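Local coordinates for protein phosphatase (Thermotoga maritima, PDB 1NF2) that probably acts as a magnesium-dependent phosphatase of the haloacid dehalogenase (HAD) family, at residues 3-13 with 35-43; 63-74 with 191-202. All coordinates share one frame; numbering follows the deposited sequence.

Contact 1. Residues 3-13 with 35-43. With MG (magnesium ion), chain F; SO4 (sulfate ion), chain D.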
loop_
_atom_site.group_PDB
_atom_site.type_symbol
_atom_site.label_atom_id
_atom_site.label_comp_id
_atom_site.label_asym_id
_atom_site.label_seq_id
_atom_site.Cartn_x
_atom_site.Cartn_y
_atom_site.Cartn_z
ATOM N N ARG A 3 -11.035 13.877 14.149
ATOM C CA ARG A 3 -11.827 14.143 12.946
ATOM C C ARG A 3 -11.277 13.469 11.691
ATOM O O ARG A 3 -11.877 13.570 10.622
ATOM C CB ARG A 3 -11.912 15.651 12.693
ATOM C CG ARG A 3 -12.476 16.446 13.853
ATOM C CD ARG A 3 -12.546 17.931 13.526
ATOM N NE ARG A 3 -13.187 18.706 14.585
ATOM C CZ ARG A 3 -12.703 18.841 15.815
ATOM N NH1 ARG A 3 -11.567 18.250 16.148
ATOM N NH2 ARG A 3 -13.354 19.572 16.712
ATOM N N VAL A 4 -10.143 12.786 11.823
ATOM C CA VAL A 4 -9.511 12.113 10.687
ATOM C C VAL A 4 -9.196 10.680 11.099
ATOM O O VAL A 4 -8.532 10.445 12.101
ATOM C CB VAL A 4 -8.218 12.852 10.267
ATOM C CG1 VAL A 4 -7.547 12.142 9.077
ATOM C CG2 VAL A 4 -8.562 14.293 9.903
ATOM N N PHE A 5 -9.680 9.732 10.309
ATOM C CA PHE A 5 -9.522 8.317 10.610
ATOM C C PHE A 5 -8.791 7.557 9.498
ATOM O O PHE A 5 -9.316 7.377 8.405
ATOM C CB PHE A 5 -10.921 7.740 10.862
ATOM C CG PHE A 5 -11.684 8.472 11.944
ATOM C CD1 PHE A 5 -11.463 8.183 13.292
ATOM C CD2 PHE A 5 -12.562 9.502 11.617
ATOM C CE1 PHE A 5 -12.099 8.913 14.301
ATOM C CE2 PHE A 5 -13.206 10.240 12.617
ATOM C CZ PHE A 5 -12.972 9.947 13.963
ATOM N N VAL A 6 -7.573 7.116 9.790
ATOM C CA VAL A 6 -6.762 6.402 8.804
ATOM C C VAL A 6 -6.754 4.892 9.057
ATOM O O VAL A 6 -6.459 4.438 10.157
ATOM C CB VAL A 6 -5.317 6.945 8.813
ATOM C CG1 VAL A 6 -4.498 6.277 7.702
ATOM C CG2 VAL A 6 -5.342 8.468 8.620
ATOM N N PHE A 7 -7.062 4.119 8.024
ATOM C CA PHE A 7 -7.129 2.668 8.157
ATOM C C PHE A 7 -6.292 1.902 7.135
ATOM O O PHE A 7 -6.403 2.138 5.930
ATOM C CB PHE A 7 -8.576 2.181 7.970
ATOM C CG PHE A 7 -9.587 2.868 8.839
ATOM C CD1 PHE A 7 -9.784 2.465 10.157
ATOM C CD2 PHE A 7 -10.377 3.894 8.325
ATOM C CE1 PHE A 7 -10.764 3.073 10.956
ATOM C CE2 PHE A 7 -11.361 4.510 9.117
ATOM C CZ PHE A 7 -11.552 4.096 10.434
ATOM N N ASP A 8 -5.463 0.977 7.601
ATOM C CA ASP A 8 -4.717 0.141 6.668
ATOM C C ASP A 8 -5.812 -0.857 6.275
ATOM O O ASP A 8 -6.797 -1.011 7.009
ATOM C CB ASP A 8 -3.569 -0.587 7.379
ATOM C CG ASP A 8 -2.694 -1.404 6.422
ATOM O OD1 ASP A 8 -1.688 -1.991 6.883
ATOM O OD2 ASP A 8 -3.001 -1.466 5.215
ATOM N N LEU A 9 -5.667 -1.510 5.127
ATOM C CA LEU A 9 -6.661 -2.486 4.679
ATOM C C LEU A 9 -6.320 -3.884 5.186
ATOM O O LEU A 9 -6.899 -4.347 6.169
ATOM C CB LEU A 9 -6.756 -2.484 3.149
ATOM C CG LEU A 9 -7.985 -1.819 2.522
ATOM C CD1 LEU A 9 -8.321 -0.537 3.245
ATOM C CD2 LEU A 9 -7.726 -1.547 1.054
ATOM N N ASP A 10 -5.375 -4.552 4.521
ATOM C CA ASP A 10 -4.960 -5.897 4.915
ATOM C C ASP A 10 -4.571 -5.960 6.391
ATOM O O ASP A 10 -3.956 -5.030 6.920
ATOM C CB ASP A 10 -3.785 -6.364 4.042
ATOM C CG ASP A 10 -4.204 -6.653 2.605
ATOM O OD1 ASP A 10 -4.688 -7.771 2.333
ATOM O OD2 ASP A 10 -4.066 -5.756 1.750
ATOM N N GLY A 11 -4.950 -7.059 7.045
ATOM C CA GLY A 11 -4.647 -7.259 8.454
ATOM C C GLY A 11 -5.244 -6.237 9.408
ATOM O O GLY A 11 -4.991 -6.296 10.612
ATOM N N THR A 12 -6.064 -5.328 8.882
ATOM C CA THR A 12 -6.651 -4.254 9.683
ATOM C C THR A 12 -8.166 -4.111 9.483
ATOM O O THR A 12 -8.948 -4.667 10.256
ATOM C CB THR A 12 -5.933 -2.931 9.334
ATOM O OG1 THR A 12 -4.524 -3.116 9.527
ATOM C CG2 THR A 12 -6.426 -1.778 10.209
ATOM N N LEU A 13 -8.580 -3.371 8.460
ATOM C CA LEU A 13 -10.006 -3.208 8.183
ATOM C C LEU A 13 -10.538 -4.458 7.467
ATOM O O LEU A 13 -11.710 -4.803 7.601
ATOM C CB LEU A 13 -10.263 -1.981 7.301
ATOM C CG LEU A 13 -11.472 -1.079 7.597
ATOM C CD1 LEU A 13 -11.881 -0.377 6.308
ATOM C CD2 LEU A 13 -12.643 -1.884 8.143
ATOM N N CYS A 35 -17.040 13.862 8.724
ATOM C CA CYS A 35 -15.621 13.604 9.007
ATOM C C CYS A 35 -14.804 12.964 7.869
ATOM O O CYS A 35 -15.355 12.434 6.908
ATOM C CB CYS A 35 -15.478 12.764 10.284
ATOM S SG CYS A 35 -15.689 13.710 11.834
ATOM N N TYR A 36 -13.481 13.010 8.001
ATOM C CA TYR A 36 -12.579 12.467 6.985
ATOM C C TYR A 36 -12.083 11.048 7.224
ATOM O O TYR A 36 -11.521 10.739 8.278
ATOM C CB TYR A 36 -11.358 13.378 6.848
ATOM C CG TYR A 36 -11.667 14.749 6.308
ATOM C CD1 TYR A 36 -11.815 14.957 4.937
ATOM C CD2 TYR A 36 -11.804 15.842 7.161
ATOM C CE1 TYR A 36 -12.087 16.218 4.428
ATOM C CE2 TYR A 36 -12.078 17.112 6.660
ATOM C CZ TYR A 36 -12.217 17.289 5.293
ATOM O OH TYR A 36 -12.481 18.537 4.783
ATOM N N VAL A 37 -12.265 10.195 6.222
ATOM C CA VAL A 37 -11.811 8.818 6.297
ATOM C C VAL A 37 -10.710 8.591 5.254
ATOM O O VAL A 37 -10.852 8.998 4.099
ATOM C CB VAL A 37 -12.985 7.848 6.058
ATOM C CG1 VAL A 37 -12.488 6.414 6.007
ATOM C CG2 VAL A 37 -14.004 8.007 7.180
ATOM N N VAL A 38 -9.616 7.949 5.669
ATOM C CA VAL A 38 -8.476 7.677 4.781
ATOM C C VAL A 38 -8.069 6.198 4.756
ATOM O O VAL A 38 -7.922 5.564 5.796
ATOM C CB VAL A 38 -7.229 8.504 5.208
ATOM C CG1 VAL A 38 -6.057 8.247 4.256
ATOM C CG2 VAL A 38 -7.572 9.986 5.231
ATOM N N PHE A 39 -7.899 5.653 3.558
ATOM C CA PHE A 39 -7.485 4.266 3.392
ATOM C C PHE A 39 -6.031 4.256 2.910
ATOM O O PHE A 39 -5.683 4.948 1.952
ATOM C CB PHE A 39 -8.381 3.560 2.370
ATOM C CG PHE A 39 -9.810 3.396 2.824
ATOM C CD1 PHE A 39 -10.692 4.467 2.801
ATOM C CD2 PHE A 39 -10.261 2.176 3.307
ATOM C CE1 PHE A 39 -12.007 4.321 3.254
ATOM C CE2 PHE A 39 -11.572 2.022 3.761
ATOM C CZ PHE A 39 -12.443 3.092 3.736
ATOM N N ALA A 40 -5.186 3.479 3.574
ATOM C CA ALA A 40 -3.775 3.405 3.214
ATOM C C ALA A 40 -3.367 1.957 3.008
ATOM O O ALA A 40 -3.356 1.167 3.948
ATOM C CB ALA A 40 -2.929 4.044 4.307
ATOM N N SER A 41 -3.007 1.614 1.780
ATOM C CA SER A 41 -2.641 0.241 1.462
ATOM C C SER A 41 -1.369 0.091 0.635
ATOM O O SER A 41 -0.874 1.056 0.046
ATOM C CB SER A 41 -3.793 -0.420 0.703
ATOM O OG SER A 41 -3.486 -1.762 0.381
ATOM N N GLY A 42 -0.855 -1.137 0.593
ATOM C CA GLY A 42 0.326 -1.423 -0.198
ATOM C C GLY A 42 -0.122 -1.895 -1.572
ATOM O O GLY A 42 0.686 -2.029 -2.492
ATOM N N ARG A 43 -1.427 -2.129 -1.711
ATOM C CA ARG A 43 -2.015 -2.600 -2.967
ATOM C C ARG A 43 -2.097 -1.487 -4.016
ATOM O O ARG A 43 -1.870 -0.318 -3.708
ATOM C CB ARG A 43 -3.417 -3.177 -2.703
ATOM C CG ARG A 43 -3.467 -4.147 -1.520
ATOM C CD ARG A 43 -4.862 -4.730 -1.286
ATOM N NE ARG A 43 -5.087 -5.929 -2.082
ATOM C CZ ARG A 43 -4.937 -7.172 -1.633
ATOM N NH1 ARG A 43 -4.567 -7.394 -0.381
ATOM N NH2 ARG A 43 -5.149 -8.197 -2.445
HETATM MG MG MG F . -1.423 -4.454 6.559
HETATM S S SO4 D . 0.140 -3.611 3.459
HETATM O O1 SO4 D . -1.026 -2.823 3.066
HETATM O O2 SO4 D . 0.892 -3.976 2.253
HETATM O O3 SO4 D . 0.966 -2.795 4.362
HETATM O O4 SO4 D . -0.261 -4.851 4.132
HETATM O O HOH W 1 -3.556 -3.205 2.617
#

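Contact 2. Residues 63-74 with 191-202. With SO4 (sulfate ion), chain D.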
loop_
_atom_site.group_PDB
_atom_site.type_symbol
_atom_site.label_atom_id
_atom_site.label_comp_id
_atom_site.label_asym_id
_atom_site.label_seq_id
_atom_site.Cartn_x
_atom_site.Cartn_y
_atom_site.Cartn_z
ATOM N N ILE A 63 -4.180 6.371 0.143
ATOM C CA ILE A 63 -2.739 6.167 0.075
ATOM C C ILE A 63 -2.593 4.742 -0.458
ATOM O O ILE A 63 -3.068 3.786 0.159
ATOM C CB ILE A 63 -2.063 6.288 1.468
ATOM C CG1 ILE A 63 -2.211 7.721 1.998
ATOM C CG2 ILE A 63 -0.573 5.934 1.365
ATOM C CD1 ILE A 63 -1.601 7.938 3.363
ATOM N N ALA A 64 -1.961 4.618 -1.622
ATOM C CA ALA A 64 -1.763 3.336 -2.290
ATOM C C ALA A 64 -0.275 3.046 -2.549
ATOM O O ALA A 64 0.576 3.907 -2.326
ATOM C CB ALA A 64 -2.538 3.333 -3.608
ATOM N N TYR A 65 0.031 1.833 -3.014
ATOM C CA TYR A 65 1.417 1.444 -3.293
ATOM C C TYR A 65 2.334 1.774 -2.120
ATOM O O TYR A 65 3.476 2.198 -2.313
ATOM C CB TYR A 65 1.935 2.153 -4.549
ATOM C CG TYR A 65 1.342 1.637 -5.843
ATOM C CD1 TYR A 65 1.765 0.430 -6.398
ATOM C CD2 TYR A 65 0.360 2.360 -6.514
ATOM C CE1 TYR A 65 1.223 -0.042 -7.603
ATOM C CE2 TYR A 65 -0.187 1.900 -7.708
ATOM C CZ TYR A 65 0.250 0.703 -8.249
ATOM O OH TYR A 65 -0.283 0.265 -9.441
ATOM N N ASN A 66 1.817 1.597 -0.908
ATOM C CA ASN A 66 2.587 1.845 0.308
ATOM C C ASN A 66 3.224 3.239 0.393
ATOM O O ASN A 66 4.348 3.396 0.881
ATOM C CB ASN A 66 3.666 0.765 0.454
ATOM C CG ASN A 66 4.335 0.790 1.813
ATOM O OD1 ASN A 66 3.663 0.902 2.833
ATOM N ND2 ASN A 66 5.663 0.678 1.834
ATOM N N GLY A 67 2.508 4.254 -0.081
ATOM C CA GLY A 67 3.033 5.607 0.000
ATOM C C GLY A 67 3.420 6.314 -1.286
ATOM O O GLY A 67 3.599 7.539 -1.273
ATOM N N ALA A 68 3.538 5.573 -2.389
ATOM C CA ALA A 68 3.928 6.162 -3.668
ATOM C C ALA A 68 2.801 6.980 -4.287
ATOM O O ALA A 68 3.049 7.940 -5.021
ATOM C CB ALA A 68 4.386 5.070 -4.641
ATOM N N ILE A 69 1.561 6.602 -4.001
ATOM C CA ILE A 69 0.425 7.338 -4.531
ATOM C C ILE A 69 -0.500 7.903 -3.462
ATOM O O ILE A 69 -0.850 7.217 -2.498
ATOM C CB ILE A 69 -0.408 6.460 -5.488
ATOM C CG1 ILE A 69 0.381 6.252 -6.788
ATOM C CG2 ILE A 69 -1.759 7.104 -5.775
ATOM C CD1 ILE A 69 -0.400 5.597 -7.897
ATOM N N VAL A 70 -0.865 9.172 -3.632
ATOM C CA VAL A 70 -1.805 9.840 -2.737
ATOM C C VAL A 70 -2.916 10.330 -3.660
ATOM O O VAL A 70 -2.669 11.082 -4.603
ATOM C CB VAL A 70 -1.175 11.042 -1.994
ATOM C CG1 VAL A 70 -2.237 11.754 -1.154
ATOM C CG2 VAL A 70 -0.053 10.564 -1.089
ATOM N N TYR A 71 -4.135 9.879 -3.394
ATOM C CA TYR A 71 -5.284 10.237 -4.210
ATOM C C TYR A 71 -6.395 10.939 -3.432
ATOM O O TYR A 71 -6.679 10.594 -2.285
ATOM C CB TYR A 71 -5.813 8.962 -4.871
ATOM C CG TYR A 71 -7.259 8.999 -5.324
ATOM C CD1 TYR A 71 -8.309 8.918 -4.398
ATOM C CD2 TYR A 71 -7.581 9.082 -6.680
ATOM C CE1 TYR A 71 -9.641 8.916 -4.811
ATOM C CE2 TYR A 71 -8.912 9.076 -7.106
ATOM C CZ TYR A 71 -9.936 8.993 -6.165
ATOM O OH TYR A 71 -11.246 8.979 -6.585
ATOM N N LEU A 72 -7.010 11.934 -4.067
ATOM C CA LEU A 72 -8.127 12.685 -3.486
ATOM C C LEU A 72 -9.314 12.514 -4.425
ATOM O O LEU A 72 -9.187 12.704 -5.637
ATOM C CB LEU A 72 -7.803 14.181 -3.352
ATOM C CG LEU A 72 -6.838 14.578 -2.234
ATOM C CD1 LEU A 72 -6.721 16.096 -2.154
ATOM C CD2 LEU A 72 -7.345 14.024 -0.916
ATOM N N PRO A 73 -10.484 12.147 -3.875
ATOM C CA PRO A 73 -11.707 11.941 -4.657
ATOM C C PRO A 73 -11.967 13.028 -5.699
ATOM O O PRO A 73 -12.440 12.746 -6.799
ATOM C CB PRO A 73 -12.790 11.900 -3.584
ATOM C CG PRO A 73 -12.076 11.257 -2.424
ATOM C CD PRO A 73 -10.754 11.990 -2.432
ATOM N N GLU A 74 -11.646 14.269 -5.355
ATOM C CA GLU A 74 -11.881 15.383 -6.263
ATOM C C GLU A 74 -10.721 15.706 -7.208
ATOM O O GLU A 74 -10.909 15.772 -8.422
ATOM C CB GLU A 74 -12.267 16.638 -5.465
ATOM C CG GLU A 74 -11.170 17.234 -4.569
ATOM C CD GLU A 74 -10.927 16.465 -3.272
ATOM O OE1 GLU A 74 -10.229 17.017 -2.388
ATOM O OE2 GLU A 74 -11.420 15.324 -3.130
ATOM N N LYS A 191 4.280 4.910 3.813
ATOM C CA LYS A 191 2.959 5.387 4.210
ATOM C C LYS A 191 2.988 6.637 5.087
ATOM O O LYS A 191 2.090 7.463 5.009
ATOM C CB LYS A 191 2.185 4.269 4.914
ATOM C CG LYS A 191 1.715 3.167 3.973
ATOM C CD LYS A 191 0.979 2.089 4.749
ATOM C CE LYS A 191 0.405 1.013 3.841
ATOM N NZ LYS A 191 -0.174 -0.081 4.674
ATOM N N GLY A 192 4.017 6.761 5.915
ATOM C CA GLY A 192 4.148 7.914 6.788
ATOM C C GLY A 192 4.387 9.202 6.018
ATOM O O GLY A 192 3.732 10.210 6.282
ATOM N N LYS A 193 5.324 9.183 5.070
ATOM C CA LYS A 193 5.606 10.374 4.278
ATOM C C LYS A 193 4.368 10.745 3.487
ATOM O O LYS A 193 4.046 11.929 3.327
ATOM C CB LYS A 193 6.774 10.139 3.310
ATOM C CG LYS A 193 8.152 10.105 3.962
ATOM C CD LYS A 193 9.243 10.278 2.896
ATOM C CE LYS A 193 10.642 10.258 3.493
ATOM N NZ LYS A 193 10.965 8.933 4.090
ATOM N N ALA A 194 3.667 9.736 2.983
ATOM C CA ALA A 194 2.458 10.002 2.223
ATOM C C ALA A 194 1.385 10.651 3.119
ATOM O O ALA A 194 0.714 11.593 2.699
ATOM C CB ALA A 194 1.927 8.712 1.601
ATOM N N LEU A 195 1.232 10.156 4.347
ATOM C CA LEU A 195 0.233 10.714 5.256
ATOM C C LEU A 195 0.598 12.131 5.676
ATOM O O LEU A 195 -0.275 12.988 5.799
ATOM C CB LEU A 195 0.057 9.839 6.510
ATOM C CG LEU A 195 -0.976 10.378 7.530
ATOM C CD1 LEU A 195 -2.313 10.595 6.834
ATOM C CD2 LEU A 195 -1.133 9.423 8.703
ATOM N N ARG A 196 1.887 12.374 5.902
ATOM C CA ARG A 196 2.346 13.701 6.291
ATOM C C ARG A 196 2.056 14.693 5.168
ATOM O O ARG A 196 1.654 15.827 5.414
ATOM C CB ARG A 196 3.847 13.690 6.578
ATOM C CG ARG A 196 4.329 14.953 7.260
ATOM C CD ARG A 196 5.789 15.204 6.973
ATOM N NE ARG A 196 6.670 14.183 7.529
ATOM C CZ ARG A 196 7.842 13.846 6.994
ATOM N NH1 ARG A 196 8.266 14.442 5.889
ATOM N NH2 ARG A 196 8.598 12.919 7.565
ATOM N N PHE A 197 2.262 14.247 3.933
ATOM C CA PHE A 197 2.025 15.061 2.743
ATOM C C PHE A 197 0.535 15.406 2.638
ATOM O O PHE A 197 0.151 16.546 2.348
ATOM C CB PHE A 197 2.460 14.273 1.505
ATOM C CG PHE A 197 2.218 14.985 0.209
ATOM C CD1 PHE A 197 3.174 15.853 -0.311
ATOM C CD2 PHE A 197 1.033 14.790 -0.493
ATOM C CE1 PHE A 197 2.952 16.517 -1.513
ATOM C CE2 PHE A 197 0.796 15.454 -1.700
ATOM C CZ PHE A 197 1.758 16.318 -2.210
ATOM N N LEU A 198 -0.298 14.392 2.848
ATOM C CA LEU A 198 -1.744 14.552 2.789
ATOM C C LEU A 198 -2.183 15.564 3.849
ATOM O O LEU A 198 -3.041 16.414 3.603
ATOM C CB LEU A 198 -2.413 13.204 3.044
ATOM C CG LEU A 198 -3.938 13.209 3.078
ATOM C CD1 LEU A 198 -4.500 13.736 1.751
ATOM C CD2 LEU A 198 -4.415 11.801 3.346
ATOM N N ARG A 199 -1.567 15.465 5.021
ATOM C CA ARG A 199 -1.853 16.346 6.144
ATOM C C ARG A 199 -1.579 17.814 5.790
ATOM O O ARG A 199 -2.389 18.703 6.077
ATOM C CB ARG A 199 -0.993 15.929 7.330
ATOM C CG ARG A 199 -1.569 16.277 8.674
ATOM C CD ARG A 199 -0.689 15.732 9.772
ATOM N NE ARG A 199 0.578 16.447 9.841
ATOM C CZ ARG A 199 1.661 15.971 10.437
ATOM N NH1 ARG A 199 1.622 14.778 11.010
ATOM N NH2 ARG A 199 2.778 16.681 10.461
ATOM N N GLU A 200 -0.425 18.068 5.182
ATOM C CA GLU A 200 -0.056 19.419 4.780
ATOM C C GLU A 200 -1.058 19.952 3.757
ATOM O O GLU A 200 -1.491 21.102 3.822
ATOM C CB GLU A 200 1.347 19.410 4.175
ATOM C CG GLU A 200 2.355 20.180 4.993
ATOM C CD GLU A 200 2.048 21.653 5.009
ATOM O OE1 GLU A 200 2.601 22.368 5.868
ATOM O OE2 GLU A 200 1.259 22.099 4.150
ATOM N N ARG A 201 -1.423 19.095 2.815
ATOM C CA ARG A 201 -2.364 19.431 1.758
ATOM C C ARG A 201 -3.754 19.787 2.309
ATOM O O ARG A 201 -4.323 20.832 1.970
ATOM C CB ARG A 201 -2.495 18.229 0.820
ATOM C CG ARG A 201 -2.837 18.555 -0.616
ATOM C CD ARG A 201 -4.234 19.091 -0.799
ATOM N NE ARG A 201 -4.520 19.293 -2.215
ATOM C CZ ARG A 201 -5.645 19.816 -2.687
ATOM N NH1 ARG A 201 -6.607 20.201 -1.851
ATOM N NH2 ARG A 201 -5.811 19.947 -3.997
ATOM N N MET A 202 -4.292 18.897 3.145
ATOM C CA MET A 202 -5.624 19.052 3.726
ATOM C C MET A 202 -5.670 19.950 4.960
ATOM O O MET A 202 -6.744 20.361 5.405
ATOM C CB MET A 202 -6.189 17.670 4.073
ATOM C CG MET A 202 -7.467 17.327 3.334
ATOM S SD MET A 202 -7.341 17.477 1.580
ATOM C CE MET A 202 -8.480 16.302 1.051
HETATM S S SO4 D . 0.140 -3.611 3.459
HETATM O O1 SO4 D . -1.026 -2.823 3.066
HETATM O O2 SO4 D . 0.892 -3.976 2.253
HETATM O O3 SO4 D . 0.966 -2.795 4.362
HETATM O O4 SO4 D . -0.261 -4.851 4.132
HETATM O O HOH W 2 4.934 2.251 4.577
#

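Contact 1. Residues 3-13 with 35-43
Strands 4-8 and 36-40 run parallel, their axes 4.7 Å apart, with V4 opposite Y36 through to F7 opposite F39. N-H groups of Y36, F5, V38, F7 and A40 alternate as donors across the seam; V38 N to F5 O is 2.8 Å. V6 and V38 lie side by side on one face, V6 CG2 3.9 Å from V38 CB. On the other, V37 CG1 meets the F7 ring at its edge, and L9 CD1, from the helical turn after the strand, approaches the F39 ring edge, 3.3 Å from CD2. Helix 22-31 covers F5, F7 and V37 there, helix 45-55 F39; the former links a β-α-β crossover, the opening unit of the Rossmann-like HAD core, whose DxD motif is D8 and D10. With CG anti to the backbone N (chi1 -176°), D8 sends OD1 to the magnesium ion at 2.5 Å; D10 joins through its backbone O, and D214 is the third residue. D8 OD2 comes within 2.9 Å of A40 O, both acceptors; K191 NZ serves the two, salt-bridged to D8 and weakly bonded to A40. R43, bent at chi3 (87°), brings NH1 to 2.7 Å from D10 OD2, bonding its syn lone pair, and equally near OD1, carboxylate and guanidinium planes 21° apart. One water joins D10, S41 OG and the sulfate, whose O1 also accepts from G42 N at 3.0 Å.

Contact 2. Residues 63-74 with 191-202
V70 and L72 of strand 69-72 face helix 191-202, whose axis passes 9.0 Å from that of the strand at a crossing angle of -34°, while the turn before the strand meets the first residue of the helix. No direct hydrogen bond crosses; the join is mostly apolar, with a polar corner at the start of the helix. There N66 and K191 cross at about a right angle, N66 OD1 lying against the lysine chain 3.2 Å from CG, and a water accepts from K191 N and donates to N66 OD1. Extended beyond CG, K191 carries NZ past the turn to the sulfate, 3.0 Å from O3, and to a salt bridge with D218; this is the lysine of HAD motif III, and the sulfate probably marks where a substrate phosphate would sit. One turn on, the methyl of A194 nestles against the turn and both strands: G67 O is 3.5 Å from its CB, with I63 CG2 and V70 CG2 close by. L198 CD1 touches both V70 CG1 and L72 CD2. At the far end L72 and M202 meet tip to tip, CD2 to CE at a tight 3.2 Å, the methionine reaching back through its bend at chi2 (54°). L72 CD1 sits 3.8 Å above the centre of the R201 guanidinium plane, whose NH2 pairs with E75. Strands 62-64 and 69-72 form a β-hairpin with a classic β bulge, A68 and I69 both facing A64. Helix 45-55 packs on its other face, M221 of helix 216-222 flanks I63, K191 and L195, and strand 76-80 lies antiparallel beside strand 69-72 at the edge of the sheet.

Both contacts are largely buried and belong to one mixed sheet, in which strands 36-40 and 62-64 are neighbours. I63 N and O lie 2.7 Å from F39 O and S41 N respectively, probably as hydrogen bonds. Contact 1 is strand against strand, sewn by backbone bonds in the middle of the sheet; contact 2 is helix on sheet, held by interlocking aliphatic groups, and runs out to partly exposed residues at its M202 end. Their chemistry converges at the strand ends around the sulfate: 3-13 with 35-43 brings acidic groups, the magnesium ion and a backbone N-H, whereas 191-202 supplies the lysine.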